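Serine/threonine-protein kinase Tel1 (Chaetomium thermophilum, PDB 6SKY) probably phosphorylates serine and threonine residues in [ST]-Q motifs, using ATP, to switch on checkpoint signalling after DNA damage. Local coordinates at residues 2708-2713 / 2928-2933. Residues are numbered along the deposited sequence; the frame is centred on the assembly and turned at random.
Sequences AVYRRV and TSVSNL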
ATOM      1  N   ALA A2708       7.691  -2.361  44.631  1.00 34.98           N
ATOM      2  CA  ALA A2708       7.443  -3.516  45.485  1.00 34.98           C
ATOM      3  C   ALA A2708       6.155  -3.354  46.278  1.00 34.98           C
ATOM      4  O   ALA A2708       5.365  -4.299  46.388  1.00 34.98           O
ATOM      5  CB  ALA A2708       8.623  -3.733  46.421  1.00 34.98           C
ATOM      6  N   VAL A2709       5.920  -2.163  46.830  1.00 32.69           N
ATOM      7  CA  VAL A2709       4.690  -1.915  47.573  1.00 32.69           C
ATOM      8  C   VAL A2709       3.483  -2.007  46.654  1.00 32.69           C
ATOM      9  O   VAL A2709       2.428  -2.523  47.038  1.00 32.69           O
ATOM     10  CB  VAL A2709       4.762  -0.551  48.276  1.00 32.69           C
ATOM     11  CG1 VAL A2709       3.407  -0.147  48.781  1.00 32.69           C
ATOM     12  CG2 VAL A2709       5.735  -0.620  49.417  1.00 32.69           C
ATOM     13  N   TYR A2710       3.621  -1.530  45.420  1.00 28.89           N
ATOM     14  CA  TYR A2710       2.504  -1.592  44.490  1.00 28.89           C
ATOM     15  C   TYR A2710       2.165  -3.028  44.120  1.00 28.89           C
ATOM     16  O   TYR A2710       0.987  -3.391  44.049  1.00 28.89           O
ATOM     17  CB  TYR A2710       2.822  -0.778  43.248  1.00 28.89           C
ATOM     18  CG  TYR A2710       1.747  -0.832  42.209  1.00 28.89           C
ATOM     19  CD1 TYR A2710       1.891  -1.615  41.086  1.00 28.89           C
ATOM     20  CD2 TYR A2710       0.587  -0.103  42.351  1.00 28.89           C
ATOM     21  CE1 TYR A2710       0.922  -1.671  40.145  1.00 28.89           C
ATOM     22  CE2 TYR A2710      -0.387  -0.156  41.410  1.00 28.89           C
ATOM     23  CZ  TYR A2710      -0.215  -0.942  40.309  1.00 28.89           C
ATOM     24  OH  TYR A2710      -1.184  -1.010  39.350  1.00 28.89           O
ATOM     25  N   ARG A2711       3.175  -3.861  43.867  1.00 32.43           N
ATOM     26  CA  ARG A2711       2.897  -5.265  43.590  1.00 32.43           C
ATOM     27  C   ARG A2711       2.247  -5.939  44.786  1.00 32.43           C
ATOM     28  O   ARG A2711       1.296  -6.715  44.634  1.00 32.43           O
ATOM     29  CB  ARG A2711       4.171  -5.999  43.208  1.00 32.43           C
ATOM     30  CG  ARG A2711       4.728  -5.616  41.874  1.00 32.43           C
ATOM     31  CD  ARG A2711       5.897  -6.499  41.541  1.00 32.43           C
ATOM     32  NE  ARG A2711       6.696  -5.964  40.450  1.00 32.43           N
ATOM     33  CZ  ARG A2711       6.505  -6.265  39.174  1.00 32.43           C
ATOM     34  NH1 ARG A2711       7.280  -5.734  38.244  1.00 32.43           N
ATOM     35  NH2 ARG A2711       5.535  -7.098  38.830  1.00 32.43           N
ATOM     36  N   ARG A2712       2.742  -5.650  45.988  1.00 36.08           N
ATOM     37  CA  ARG A2712       2.160  -6.238  47.185  1.00 36.08           C
ATOM     38  C   ARG A2712       0.705  -5.830  47.356  1.00 36.08           C
ATOM     39  O   ARG A2712      -0.118  -6.625  47.817  1.00 36.08           O
ATOM     40  CB  ARG A2712       2.974  -5.827  48.404  1.00 36.08           C
ATOM     41  CG  ARG A2712       2.604  -6.538  49.675  1.00 36.08           C
ATOM     42  CD  ARG A2712       2.998  -5.726  50.890  1.00 36.08           C
ATOM     43  NE  ARG A2712       4.110  -4.820  50.618  1.00 36.08           N
ATOM     44  CZ  ARG A2712       5.386  -5.186  50.577  1.00 36.08           C
ATOM     45  NH1 ARG A2712       6.326  -4.288  50.322  1.00 36.08           N
ATOM     46  NH2 ARG A2712       5.722  -6.451  50.777  1.00 36.08           N
ATOM     47  N   VAL A2713       0.366  -4.595  46.998  1.00 33.38           N
ATOM     48  CA  VAL A2713      -1.004  -4.128  47.184  1.00 33.38           C
ATOM     49  C   VAL A2713      -1.929  -4.691  46.116  1.00 33.38           C
ATOM     50  O   VAL A2713      -3.069  -5.058  46.409  1.00 33.38           O
ATOM     51  CB  VAL A2713      -1.042  -2.591  47.219  1.00 33.38           C
ATOM     52  CG1 VAL A2713      -2.233  -2.064  46.462  1.00 33.38           C
ATOM     53  CG2 VAL A2713      -1.096  -2.116  48.643  1.00 33.38           C
ATOM     54  N   THR A2928      -0.381   0.066  30.653  1.00 22.11           N
ATOM     55  CA  THR A2928      -0.624  -1.029  31.581  1.00 22.11           C
ATOM     56  C   THR A2928       0.637  -1.484  32.296  1.00 22.11           C
ATOM     57  O   THR A2928       0.603  -2.494  32.998  1.00 22.11           O
ATOM     58  CB  THR A2928      -1.251  -2.217  30.855  1.00 22.11           C
ATOM     59  OG1 THR A2928      -0.498  -2.515  29.683  1.00 22.11           O
ATOM     60  CG2 THR A2928      -2.665  -1.918  30.450  1.00 22.11           C
ATOM     61  N   SER A2929       1.737  -0.758  32.150  1.00 25.98           N
ATOM     62  CA  SER A2929       3.010  -1.178  32.714  1.00 25.98           C
ATOM     63  C   SER A2929       3.033  -0.980  34.219  1.00 25.98           C
ATOM     64  O   SER A2929       2.628   0.064  34.726  1.00 25.98           O
ATOM     65  CB  SER A2929       4.140  -0.388  32.068  1.00 25.98           C
ATOM     66  OG  SER A2929       5.391  -0.755  32.603  1.00 25.98           O
ATOM     67  N   VAL A2930       3.523  -1.987  34.939  1.00 26.54           N
ATOM     68  CA  VAL A2930       3.555  -1.911  36.395  1.00 26.54           C
ATOM     69  C   VAL A2930       4.600  -0.913  36.869  1.00 26.54           C
ATOM     70  O   VAL A2930       4.465  -0.329  37.945  1.00 26.54           O
ATOM     71  CB  VAL A2930       3.793  -3.311  36.986  1.00 26.54           C
ATOM     72  CG1 VAL A2930       4.031  -3.237  38.475  1.00 26.54           C
ATOM     73  CG2 VAL A2930       2.610  -4.196  36.701  1.00 26.54           C
ATOM     74  N   SER A2931       5.642  -0.679  36.081  1.00 28.24           N
ATOM     75  CA  SER A2931       6.634   0.307  36.468  1.00 28.24           C
ATOM     76  C   SER A2931       6.185   1.732  36.193  1.00 28.24           C
ATOM     77  O   SER A2931       6.799   2.668  36.707  1.00 28.24           O
ATOM     78  CB  SER A2931       7.947   0.037  35.746  1.00 28.24           C
ATOM     79  OG  SER A2931       7.854   0.368  34.378  1.00 28.24           O
ATOM     80  N   ASN A2932       5.146   1.921  35.386  1.00 27.06           N
ATOM     81  CA  ASN A2932       4.556   3.237  35.194  1.00 27.06           C
ATOM     82  C   ASN A2932       3.397   3.490  36.131  1.00 27.06           C
ATOM     83  O   ASN A2932       3.182   4.629  36.543  1.00 27.06           O
ATOM     84  CB  ASN A2932       4.059   3.401  33.761  1.00 27.06           C
ATOM     85  CG  ASN A2932       5.165   3.376  32.765  1.00 27.06           C
ATOM     86  OD1 ASN A2932       6.316   3.150  33.110  1.00 27.06           O
ATOM     87  ND2 ASN A2932       4.829   3.603  31.511  1.00 27.06           N
ATOM     88  N   LEU A2933       2.642   2.451  36.466  1.00 23.86           N
ATOM     89  CA  LEU A2933       1.508   2.595  37.356  1.00 23.86           C
ATOM     90  C   LEU A2933       1.916   2.663  38.813  1.00 23.86           C
ATOM     91  O   LEU A2933       1.129   3.126  39.639  1.00 23.86           O
ATOM     92  CB  LEU A2933       0.534   1.438  37.149  1.00 23.86           C
ATOM     93  CG  LEU A2933      -0.191   1.358  35.811  1.00 23.86           C
ATOM     94  CD1 LEU A2933      -1.005   0.111  35.765  1.00 23.86           C
ATOM     95  CD2 LEU A2933      -1.083   2.547  35.620  1.00 23.86           C
TER
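Tyr2710 and Val2930 both leave the backbone toward the other segment and meet there. The tyrosine CG lies anti to the backbone N (chi1 178°), which places the ring on the side facing the 2928-2933 segment. Val2930 CG1 comes in at the ring edge, near the ring plane, with CG1 to Tyr2710 CD1 at 3.7 Å. The same methyl also serves Arg2711. It sits over the centre of the guanidinium face, 4.0 Å from Arg2711 CZ. The arginine chain is extended from CG to NE, and this brings the guanidinium to the valine; the two side chains cross at about a right angle. Val2930 CG1 is thus held between a ring edge and a guanidinium face.

Leu2933 meets the far end of the tyrosine. Its CB is 3.7 Å from Tyr2710 OH, and its CD1 is 3.8 Å from the same oxygen. The backbone Leu2933 O lies over one ring face, offset toward the rim. No hydrogen bond joins the two segments, so the contact is van der Waals packing. The hydroxyl of Tyr2710, a buried residue, makes a weak hydrogen bond with Ala2942 O, close to the C-terminus.

Ser2929 sits at the N-cap position of the short helix 2930-2933, which follows helix 2916-2927, and its backbone O accepts from both Asn2932 N and Leu2933 N. This turn of the FATC region packs on a helix of the PI3/PI4-kinase catalytic domain, away from the nucleotide site. Tyr2710 also touches Ala2934 and, on helix 2688-2697, Ile2695. Val2713, one turn on, packs against that same helix and Tyr2943.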